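PDB 1IQ0: arginyl-trna synthetase from Thermus thermophilus, which probably catalyses the ATP-dependent attachment of L-arginine to its cognate tRNA, releasing AMP and diphosphate, as a monomeric class I aminoacyl-tRNA synthetase. Local coordinates for residues A[151-161]-A[196-207]; A[213-224]-A[237-245]. One frame throughout, in Å; residues are numbered along the deposited sequence.

Interaction 1: residues A[151-161]-A[196-207]; sequences DTGRQAAETLF and LQPAIEEVLHAL
Phe161 packs on Ile200, and Ala157 on Leu204, where two helices of the class I catalytic domain cross. Helix 154-161 and helix 197-207 run at 114° to each other, with their axes 8.6 Å apart at the closest point. The small Ala157 sits at this crossing. Its CB lies 3.8 Å from the CA of Leu204, so backbone comes close to backbone.

The tight part is apolar. CG of Phe161 is anti to the backbone N (chi1 168°), which carries the ring out over the 197-207 helix. Ile200 lays its CG1 over one face of the ring, a CH-pi contact with CG1 3.9 Å from the Phe161 ring centroid. CG2 of Val203 and CD2 of Leu196 meet the ring edge. Ala199 CB approaches obliquely and lies 3.5 Å from Phe161 CE1. Beyond the segments, His165 stacks on the same ring. At the other end Leu207 packs against the turn that leads into helix 154-161, its CG 3.2 Å from Asp151 O. Its CD1 touches CD1 of Leu160, and its CD2 reaches CB of both Ala156 and Ala157. Val216 of the next helix adds to this packing.

The looser side is polar. Arg154 is exposed, and its chain stays extended until it bends at chi3. One guanidinium face rests on CD1 of Leu204. NH2 makes a salt bridge to Glu201, whose carboxylate plane is turned well out of the guanidinium plane. Glu158 OE2 is hydrogen-bonded to Tyr193 OH. A water bridges the helices here, donating to Glu158 OE2 and Gln197 OE1 and accepting a weak bond from Arg154 NE. The hydrogen bond within the salt bridge is bent: Arg154 NH2 meets Glu201 OE1 on its syn side at 3.0 Å, with an N-H...O angle of 138°.

Interaction 2: residues A[213-224]-A[237-245]; sequences REEVNRILLAQM and LVWESDIVR
A cation-pi stack joins the start of helix 213-224 to the end of strand 237-239. The guanidinium of Arg213 lies flat on the indole of Trp239. The planes are 10° apart, and Arg213 CZ is 4.2 Å from the centroid of the five-membered ring of Trp239. The Arg213 chain is extended as far as CD and bends at chi3 (-88°), which folds the guanidinium over the indole. Arg213 CG also touches the six-membered ring, 3.6 Å from Trp239 CZ3.

Around the same indole, Asn217 ND2 comes to the ring edge, 3.3 Å from Trp239 CH2; this amide N is hydrogen-bonded to Tyr324 OH. Leu220 CD2 and Val216 CG1 approach obliquely, with Leu220 CD2 3.5 Å from Trp239 CZ2. With an alanine at Trp239, the Arg213 guanidinium would probably lose its stacking face, and a gap would open beside Leu220 and Val216.

Strand 237-239 belongs to the mixed central sheet of the catalytic domain, between strands 141-149 and 333-335. Trp239 is its last residue and the N-cap of helix 240-245. That short helix supplies the charged partners. Arg213 NH2 forms a salt bridge with Asp242, although the modelled position of NH2 is less sure. Arg245 also grips Asp242, through OD2, so one carboxylate is shared by two arginines in a salt-bridge network. A water accepts from Arg213 NH2 and donates to Ser241 OG, which is also hydrogen-bonded to Asp151 OD1. At the opposite end of the contact, Leu237 CD2 meets Leu220 CD2 at 4.2 Å and Met224 CE at 4.3 Å.

How the interactions relate
From the N terminus, the chain leaves strand 141-149 and enters 151-161. It passes through helix 176-189 and returns at 196-207, where interaction 1 closes a loop of 34 residues. Helix 213-229 follows. The chain then re-enters the sheet at strand 236-239, and interaction 2 closes a loop of 12 residues. The two contacts are in series; neither nests in the other nor crosses it. The centres of interactions 1 and 2 are about 15 Å apart. They touch where Thr152 packs on Glu240. Interaction 1 ties two helices between strands 141-149 and 236-239 to each other; interaction 2 ties helix 213-229 to the end of strand 236-239 and the helix after it.

Interaction 1: residues A[151-161]-A[196-207]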
loop_
_atom_site.group_PDB
_atom_site.type_symbol
_atom_site.label_atom_id
_atom_site.label_comp_id
_atom_site.label_asym_id
_atom_site.label_seq_id
_atom_site.Cartn_x
_atom_site.Cartn_y
_atom_site.Cartn_z
ATOM N N ASP A 151 12.595 16.375 -12.310
ATOM C CA ASP A 151 12.519 17.745 -12.793
ATOM C C ASP A 151 13.398 18.078 -13.997
ATOM O O ASP A 151 13.382 19.211 -14.457
ATOM C CB ASP A 151 12.839 18.722 -11.659
ATOM C CG ASP A 151 14.251 18.572 -11.149
ATOM O OD1 ASP A 151 14.867 19.601 -10.805
ATOM O OD2 ASP A 151 14.737 17.422 -11.082
ATOM N N THR A 152 14.157 17.106 -14.504
ATOM C CA THR A 152 15.014 17.344 -15.661
ATOM C C THR A 152 14.566 16.483 -16.834
ATOM O O THR A 152 15.289 16.336 -17.821
ATOM C CB THR A 152 16.499 16.995 -15.370
ATOM O OG1 THR A 152 16.630 15.582 -15.170
ATOM C CG2 THR A 152 16.989 17.718 -14.133
ATOM N N GLY A 153 13.370 15.918 -16.733
ATOM C CA GLY A 153 12.893 15.040 -17.790
ATOM C C GLY A 153 12.369 15.727 -19.034
ATOM O O GLY A 153 11.914 16.865 -18.986
ATOM N N ARG A 154 12.440 15.020 -20.157
ATOM C CA ARG A 154 11.953 15.551 -21.419
ATOM C C ARG A 154 10.476 15.927 -21.314
ATOM O O ARG A 154 10.038 16.898 -21.930
ATOM C CB ARG A 154 12.139 14.530 -22.544
ATOM C CG ARG A 154 11.551 14.999 -23.873
ATOM C CD ARG A 154 11.761 14.001 -25.002
ATOM N NE ARG A 154 12.909 14.343 -25.837
ATOM C CZ ARG A 154 14.175 14.209 -25.460
ATOM N NH1 ARG A 154 14.460 13.737 -24.254
ATOM N NH2 ARG A 154 15.157 14.542 -26.287
ATOM N N GLN A 155 9.706 15.167 -20.538
ATOM C CA GLN A 155 8.284 15.470 -20.394
ATOM C C GLN A 155 8.071 16.850 -19.785
ATOM O O GLN A 155 7.178 17.587 -20.209
ATOM C CB GLN A 155 7.581 14.396 -19.560
ATOM C CG GLN A 155 7.549 13.036 -20.247
ATOM C CD GLN A 155 7.061 13.126 -21.688
ATOM O OE1 GLN A 155 5.917 13.505 -21.951
ATOM N NE2 GLN A 155 7.938 12.785 -22.632
ATOM N N ALA A 156 8.891 17.205 -18.802
ATOM C CA ALA A 156 8.787 18.518 -18.172
ATOM C C ALA A 156 9.286 19.581 -19.155
ATOM O O ALA A 156 8.778 20.705 -19.191
ATOM C CB ALA A 156 9.619 18.562 -16.898
ATOM N N ALA A 157 10.290 19.232 -19.948
ATOM C CA ALA A 157 10.818 20.180 -20.919
ATOM C C ALA A 157 9.748 20.493 -21.961
ATOM O O ALA A 157 9.581 21.639 -22.362
ATOM C CB ALA A 157 12.066 19.608 -21.606
ATOM N N GLU A 158 9.013 19.474 -22.391
ATOM C CA GLU A 158 7.988 19.698 -23.398
ATOM C C GLU A 158 6.892 20.635 -22.941
ATOM O O GLU A 158 6.454 21.481 -23.717
ATOM C CB GLU A 158 7.372 18.381 -23.863
ATOM C CG GLU A 158 8.353 17.474 -24.554
ATOM C CD GLU A 158 7.676 16.352 -25.312
ATOM O OE1 GLU A 158 6.727 15.742 -24.774
ATOM O OE2 GLU A 158 8.102 16.071 -26.448
ATOM N N THR A 159 6.445 20.513 -21.692
ATOM C CA THR A 159 5.378 21.401 -21.255
ATOM C C THR A 159 5.896 22.817 -21.063
ATOM O O THR A 159 5.222 23.771 -21.441
ATOM C CB THR A 159 4.686 20.924 -19.950
ATOM O OG1 THR A 159 5.548 21.140 -18.832
ATOM C CG2 THR A 159 4.346 19.465 -20.043
ATOM N N LEU A 160 7.084 22.960 -20.483
ATOM C CA LEU A 160 7.645 24.295 -20.285
ATOM C C LEU A 160 7.877 24.968 -21.642
ATOM O O LEU A 160 7.690 26.172 -21.785
ATOM C CB LEU A 160 8.953 24.224 -19.492
ATOM C CG LEU A 160 8.787 23.721 -18.053
ATOM C CD1 LEU A 160 10.125 23.785 -17.307
ATOM C CD2 LEU A 160 7.747 24.576 -17.349
ATOM N N PHE A 161 8.282 24.184 -22.635
ATOM C CA PHE A 161 8.492 24.727 -23.968
ATOM C C PHE A 161 7.145 25.180 -24.544
ATOM O O PHE A 161 7.025 26.292 -25.068
ATOM C CB PHE A 161 9.097 23.674 -24.897
ATOM C CG PHE A 161 9.064 24.069 -26.346
ATOM C CD1 PHE A 161 9.904 25.072 -26.826
ATOM C CD2 PHE A 161 8.152 23.480 -27.218
ATOM C CE1 PHE A 161 9.833 25.490 -28.153
ATOM C CE2 PHE A 161 8.073 23.887 -28.547
ATOM C CZ PHE A 161 8.917 24.897 -29.017
ATOM N N LEU A 196 9.588 20.934 -34.284
ATOM C CA LEU A 196 9.881 21.665 -33.054
ATOM C C LEU A 196 10.895 20.997 -32.118
ATOM O O LEU A 196 11.314 21.600 -31.129
ATOM C CB LEU A 196 8.570 21.930 -32.299
ATOM C CG LEU A 196 7.582 22.850 -33.035
ATOM C CD1 LEU A 196 6.197 22.751 -32.412
ATOM C CD2 LEU A 196 8.096 24.289 -32.996
ATOM N N GLN A 197 11.305 19.769 -32.426
ATOM C CA GLN A 197 12.252 19.065 -31.563
ATOM C C GLN A 197 13.518 19.852 -31.215
ATOM O O GLN A 197 13.942 19.866 -30.057
ATOM C CB GLN A 197 12.632 17.707 -32.171
ATOM C CG GLN A 197 11.443 16.754 -32.314
ATOM C CD GLN A 197 10.640 16.604 -31.023
ATOM O OE1 GLN A 197 11.153 16.126 -30.014
ATOM N NE2 GLN A 197 9.378 17.019 -31.055
ATOM N N PRO A 198 14.147 20.513 -32.205
ATOM C CA PRO A 198 15.358 21.270 -31.868
ATOM C C PRO A 198 15.096 22.323 -30.791
ATOM O O PRO A 198 15.880 22.479 -29.857
ATOM C CB PRO A 198 15.767 21.884 -33.207
ATOM C CG PRO A 198 15.325 20.828 -34.193
ATOM C CD PRO A 198 13.945 20.465 -33.666
ATOM N N ALA A 199 13.986 23.040 -30.919
ATOM C CA ALA A 199 13.638 24.065 -29.941
ATOM C C ALA A 199 13.376 23.424 -28.570
ATOM O O ALA A 199 13.732 23.979 -27.527
ATOM C CB ALA A 199 12.405 24.845 -30.411
ATOM N N ILE A 200 12.749 22.254 -28.572
ATOM C CA ILE A 200 12.480 21.551 -27.320
ATOM C C ILE A 200 13.797 21.119 -26.658
ATOM O O ILE A 200 13.932 21.194 -25.436
ATOM C CB ILE A 200 11.575 20.312 -27.559
ATOM C CG1 ILE A 200 10.141 20.773 -27.846
ATOM C CG2 ILE A 200 11.624 19.384 -26.361
ATOM C CD1 ILE A 200 9.204 19.649 -28.258
ATOM N N GLU A 201 14.763 20.684 -27.467
ATOM C CA GLU A 201 16.064 20.261 -26.943
ATOM C C GLU A 201 16.754 21.414 -26.211
ATOM O O GLU A 201 17.461 21.192 -25.223
ATOM C CB GLU A 201 16.982 19.768 -28.072
ATOM C CG GLU A 201 16.440 18.602 -28.886
ATOM C CD GLU A 201 16.336 17.302 -28.097
ATOM O OE1 GLU A 201 15.776 16.328 -28.644
ATOM O OE2 GLU A 201 16.814 17.247 -26.942
ATOM N N GLU A 202 16.553 22.637 -26.700
ATOM C CA GLU A 202 17.157 23.813 -26.080
ATOM C C GLU A 202 16.622 24.024 -24.670
ATOM O O GLU A 202 17.368 24.408 -23.772
ATOM C CB GLU A 202 16.899 25.072 -26.923
ATOM C CG GLU A 202 17.809 25.206 -28.132
ATOM C CD GLU A 202 17.560 26.482 -28.915
ATOM O OE1 GLU A 202 17.560 27.572 -28.300
ATOM O OE2 GLU A 202 17.370 26.396 -30.148
ATOM N N VAL A 203 15.325 23.799 -24.477
ATOM C CA VAL A 203 14.749 23.952 -23.147
ATOM C C VAL A 203 15.212 22.786 -22.277
ATOM O O VAL A 203 15.482 22.956 -21.089
ATOM C CB VAL A 203 13.205 23.976 -23.188
ATOM C CG1 VAL A 203 12.647 23.927 -21.770
ATOM C CG2 VAL A 203 12.722 25.252 -23.898
ATOM N N LEU A 204 15.330 21.607 -22.884
ATOM C CA LEU A 204 15.758 20.419 -22.155
ATOM C C LEU A 204 17.153 20.654 -21.576
ATOM O O LEU A 204 17.439 20.266 -20.445
ATOM C CB LEU A 204 15.798 19.199 -23.084
ATOM C CG LEU A 204 15.386 17.824 -22.534
ATOM C CD1 LEU A 204 16.075 16.732 -23.363
ATOM C CD2 LEU A 204 15.741 17.683 -21.056
ATOM N N HIS A 205 18.020 21.279 -22.370
ATOM C CA HIS A 205 19.384 21.577 -21.940
ATOM C C HIS A 205 19.356 22.515 -20.725
ATOM O O HIS A 205 20.061 22.293 -19.742
ATOM C CB HIS A 205 20.166 22.228 -23.090
ATOM C CG HIS A 205 21.588 22.556 -22.749
ATOM N ND1 HIS A 205 22.052 23.852 -22.655
ATOM C CD2 HIS A 205 22.650 21.756 -22.493
ATOM C CE1 HIS A 205 23.341 23.834 -22.357
ATOM N NE2 HIS A 205 23.727 22.575 -22.253
ATOM N N ALA A 206 18.540 23.563 -20.793
ATOM C CA ALA A 206 18.442 24.496 -19.679
ATOM C C ALA A 206 17.817 23.795 -18.472
ATOM O O ALA A 206 18.201 24.039 -17.327
ATOM C CB ALA A 206 17.603 25.719 -20.078
ATOM N N LEU A 207 16.854 22.919 -18.734
ATOM C CA LEU A 207 16.198 22.188 -17.664
ATOM C C LEU A 207 17.238 21.302 -16.980
ATOM O O LEU A 207 17.336 21.282 -15.749
ATOM C CB LEU A 207 15.066 21.324 -18.228
ATOM C CG LEU A 207 14.171 20.646 -17.188
ATOM C CD1 LEU A 207 13.305 21.697 -16.492
ATOM C CD2 LEU A 207 13.282 19.610 -17.881
HETATM O O HOH W 1 10.674 15.785 -27.320
#

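Interaction 2: residues A[213-224]-A[237-245]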
loop_
_atom_site.group_PDB
_atom_site.type_symbol
_atom_site.label_atom_id
_atom_site.label_comp_id
_atom_site.label_asym_id
_atom_site.label_seq_id
_atom_site.Cartn_x
_atom_site.Cartn_y
_atom_site.Cartn_z
ATOM N N ARG A 213 13.981 24.968 -12.287
ATOM C CA ARG A 213 13.346 24.269 -11.185
ATOM C C ARG A 213 12.079 24.953 -10.663
ATOM O O ARG A 213 11.072 24.284 -10.408
ATOM C CB ARG A 213 14.305 24.049 -10.011
ATOM C CG ARG A 213 13.656 23.110 -8.990
ATOM C CD ARG A 213 14.213 23.183 -7.584
ATOM N NE ARG A 213 15.344 22.295 -7.390
ATOM C CZ ARG A 213 15.515 21.519 -6.323
ATOM N NH1 ARG A 213 14.623 21.508 -5.342
ATOM N NH2 ARG A 213 16.590 20.755 -6.239
ATOM N N GLU A 214 12.121 26.272 -10.497
ATOM C CA GLU A 214 10.952 26.990 -9.991
ATOM C C GLU A 214 9.751 26.780 -10.896
ATOM O O GLU A 214 8.635 26.571 -10.415
ATOM C CB GLU A 214 11.247 28.485 -9.850
ATOM C CG GLU A 214 12.412 28.778 -8.923
ATOM C CD GLU A 214 12.340 27.968 -7.644
ATOM O OE1 GLU A 214 11.349 28.124 -6.898
ATOM O OE2 GLU A 214 13.269 27.168 -7.390
ATOM N N GLU A 215 9.977 26.830 -12.206
ATOM C CA GLU A 215 8.891 26.617 -13.152
ATOM C C GLU A 215 8.282 25.222 -12.968
ATOM O O GLU A 215 7.069 25.054 -13.063
ATOM C CB GLU A 215 9.390 26.783 -14.593
ATOM C CG GLU A 215 9.599 28.241 -15.014
ATOM C CD GLU A 215 10.933 28.825 -14.566
ATOM O OE1 GLU A 215 11.628 28.209 -13.728
ATOM O OE2 GLU A 215 11.287 29.918 -15.053
ATOM N N VAL A 216 9.129 24.227 -12.709
ATOM C CA VAL A 216 8.662 22.862 -12.503
ATOM C C VAL A 216 7.923 22.776 -11.171
ATOM O O VAL A 216 6.865 22.151 -11.070
ATOM C CB VAL A 216 9.846 21.858 -12.475
ATOM C CG1 VAL A 216 9.363 20.488 -11.985
ATOM C CG2 VAL A 216 10.464 21.730 -13.868
ATOM N N ASN A 217 8.487 23.415 -10.150
ATOM C CA ASN A 217 7.894 23.403 -8.821
ATOM C C ASN A 217 6.450 23.907 -8.827
ATOM O O ASN A 217 5.626 23.410 -8.061
ATOM C CB ASN A 217 8.733 24.248 -7.863
ATOM C CG ASN A 217 8.379 24.003 -6.409
ATOM O OD1 ASN A 217 8.093 24.936 -5.660
ATOM N ND2 ASN A 217 8.405 22.744 -6.000
ATOM N N ARG A 218 6.143 24.880 -9.687
ATOM C CA ARG A 218 4.781 25.420 -9.763
ATOM C C ARG A 218 3.800 24.326 -10.144
ATOM O O ARG A 218 2.701 24.248 -9.600
ATOM C CB ARG A 218 4.672 26.547 -10.798
ATOM C CG ARG A 218 5.417 27.816 -10.438
ATOM C CD ARG A 218 5.083 28.943 -11.415
ATOM N NE ARG A 218 3.679 29.355 -11.330
ATOM C CZ ARG A 218 3.152 30.371 -12.011
ATOM N NH1 ARG A 218 3.908 31.088 -12.835
ATOM N NH2 ARG A 218 1.871 30.679 -11.861
ATOM N N ILE A 219 4.203 23.485 -11.090
ATOM C CA ILE A 219 3.353 22.393 -11.530
ATOM C C ILE A 219 3.232 21.361 -10.413
ATOM O O ILE A 219 2.132 20.891 -10.122
ATOM C CB ILE A 219 3.926 21.730 -12.802
ATOM C CG1 ILE A 219 4.031 22.777 -13.920
ATOM C CG2 ILE A 219 3.043 20.564 -13.233
ATOM C CD1 ILE A 219 4.516 22.217 -15.254
ATOM N N LEU A 220 4.358 21.030 -9.775
ATOM C CA LEU A 220 4.369 20.050 -8.688
ATOM C C LEU A 220 3.460 20.452 -7.518
ATOM O O LEU A 220 2.770 19.609 -6.951
ATOM C CB LEU A 220 5.798 19.820 -8.169
ATOM C CG LEU A 220 5.885 18.954 -6.897
ATOM C CD1 LEU A 220 5.306 17.568 -7.168
ATOM C CD2 LEU A 220 7.328 18.852 -6.431
ATOM N N LEU A 221 3.455 21.729 -7.154
ATOM C CA LEU A 221 2.606 22.180 -6.059
ATOM C C LEU A 221 1.128 21.890 -6.342
ATOM O O LEU A 221 0.395 21.475 -5.444
ATOM C CB LEU A 221 2.825 23.671 -5.792
ATOM C CG LEU A 221 4.142 23.975 -5.052
ATOM C CD1 LEU A 221 4.363 25.491 -4.950
ATOM C CD2 LEU A 221 4.091 23.361 -3.657
ATOM N N ALA A 222 0.703 22.087 -7.591
ATOM C CA ALA A 222 -0.684 21.828 -7.978
ATOM C C ALA A 222 -0.965 20.323 -8.016
ATOM O O ALA A 222 -2.062 19.880 -7.677
ATOM C CB ALA A 222 -0.985 22.461 -9.349
ATOM N N GLN A 223 0.022 19.531 -8.429
ATOM C CA GLN A 223 -0.168 18.085 -8.455
ATOM C C GLN A 223 -0.312 17.616 -7.016
ATOM O O GLN A 223 -1.066 16.690 -6.723
ATOM C CB GLN A 223 1.045 17.372 -9.052
ATOM C CG GLN A 223 1.322 17.631 -10.509
ATOM C CD GLN A 223 2.558 16.883 -10.951
ATOM O OE1 GLN A 223 3.593 16.965 -10.299
ATOM N NE2 GLN A 223 2.458 16.143 -12.051
ATOM N N MET A 224 0.429 18.265 -6.123
ATOM C CA MET A 224 0.415 17.904 -4.712
ATOM C C MET A 224 -0.945 18.129 -4.061
ATOM O O MET A 224 -1.262 17.485 -3.061
ATOM C CB MET A 224 1.500 18.676 -3.955
ATOM C CG MET A 224 1.797 18.119 -2.569
ATOM S SD MET A 224 3.420 18.651 -1.955
ATOM C CE MET A 224 4.475 18.028 -3.255
ATOM N N LEU A 237 11.035 14.314 -0.540
ATOM C CA LEU A 237 10.948 14.623 -1.954
ATOM C C LEU A 237 12.402 14.568 -2.397
ATOM O O LEU A 237 13.266 15.099 -1.717
ATOM C CB LEU A 237 10.420 16.041 -2.168
ATOM C CG LEU A 237 9.024 16.279 -2.747
ATOM C CD1 LEU A 237 7.981 15.435 -2.062
ATOM C CD2 LEU A 237 8.707 17.763 -2.618
ATOM N N VAL A 238 12.678 13.890 -3.502
ATOM C CA VAL A 238 14.027 13.847 -4.030
ATOM C C VAL A 238 13.952 14.269 -5.490
ATOM O O VAL A 238 13.249 13.649 -6.291
ATOM C CB VAL A 238 14.662 12.441 -3.932
ATOM C CG1 VAL A 238 15.958 12.416 -4.715
ATOM C CG2 VAL A 238 14.960 12.106 -2.471
ATOM N N TRP A 239 14.677 15.333 -5.820
ATOM C CA TRP A 239 14.704 15.877 -7.172
ATOM C C TRP A 239 15.879 15.351 -7.999
ATOM O O TRP A 239 17.013 15.266 -7.521
ATOM C CB TRP A 239 14.759 17.419 -7.112
ATOM C CG TRP A 239 13.564 18.054 -6.419
ATOM C CD1 TRP A 239 13.163 17.851 -5.129
ATOM C CD2 TRP A 239 12.603 18.952 -6.996
ATOM N NE1 TRP A 239 12.018 18.559 -4.868
ATOM C CE2 TRP A 239 11.648 19.242 -5.994
ATOM C CE3 TRP A 239 12.453 19.536 -8.262
ATOM C CZ2 TRP A 239 10.553 20.094 -6.217
ATOM C CZ3 TRP A 239 11.364 20.386 -8.487
ATOM C CH2 TRP A 239 10.429 20.653 -7.467
ATOM N N GLU A 240 15.601 15.003 -9.253
ATOM C CA GLU A 240 16.631 14.514 -10.154
ATOM C C GLU A 240 17.818 15.487 -10.225
ATOM O O GLU A 240 18.976 15.060 -10.196
ATOM C CB GLU A 240 16.036 14.299 -11.552
ATOM C CG GLU A 240 17.039 13.827 -12.606
ATOM C CD GLU A 240 17.698 12.503 -12.246
ATOM O OE1 GLU A 240 17.030 11.632 -11.654
ATOM O OE2 GLU A 240 18.882 12.322 -12.570
ATOM N N SER A 241 17.546 16.789 -10.321
ATOM C CA SER A 241 18.639 17.767 -10.384
ATOM C C SER A 241 19.525 17.723 -9.138
ATOM O O SER A 241 20.725 17.991 -9.220
ATOM C CB SER A 241 18.105 19.191 -10.610
ATOM O OG SER A 241 17.186 19.584 -9.613
ATOM N N ASP A 242 18.948 17.398 -7.983
ATOM C CA ASP A 242 19.750 17.285 -6.758
ATOM C C ASP A 242 20.544 15.976 -6.804
ATOM O O ASP A 242 21.660 15.900 -6.292
ATOM C CB ASP A 242 18.859 17.314 -5.514
ATOM C CG ASP A 242 18.271 18.691 -5.258
ATOM O OD1 ASP A 242 17.092 18.781 -4.847
ATOM O OD2 ASP A 242 18.995 19.682 -5.467
ATOM N N ILE A 243 19.966 14.946 -7.418
ATOM C CA ILE A 243 20.655 13.663 -7.544
ATOM C C ILE A 243 21.904 13.860 -8.416
ATOM O O ILE A 243 22.949 13.260 -8.170
ATOM C CB ILE A 243 19.729 12.583 -8.176
ATOM C CG1 ILE A 243 18.739 12.070 -7.124
ATOM C CG2 ILE A 243 20.561 11.441 -8.756
ATOM C CD1 ILE A 243 17.779 10.971 -7.631
ATOM N N VAL A 244 21.788 14.713 -9.430
ATOM C CA VAL A 244 22.912 15.003 -10.319
ATOM C C VAL A 244 24.002 15.770 -9.557
ATOM O O VAL A 244 25.181 15.420 -9.631
ATOM C CB VAL A 244 22.448 15.835 -11.556
ATOM C CG1 VAL A 244 23.668 16.355 -12.351
ATOM C CG2 VAL A 244 21.571 14.964 -12.464
ATOM N N ARG A 245 23.604 16.801 -8.815
ATOM C CA ARG A 245 24.557 17.595 -8.043
ATOM C C ARG A 245 25.280 16.741 -7.002
ATOM O O ARG A 245 26.464 16.950 -6.731
ATOM C CB ARG A 245 23.848 18.762 -7.331
ATOM C CG ARG A 245 24.813 19.798 -6.723
ATOM C CD ARG A 245 24.102 20.953 -6.004
ATOM N NE ARG A 245 22.906 21.394 -6.723
ATOM C CZ ARG A 245 21.691 20.869 -6.549
ATOM N NH1 ARG A 245 21.508 19.885 -5.669
ATOM N NH2 ARG A 245 20.661 21.311 -7.266
HETATM O O HOH W 2 18.261 21.672 -8.390
#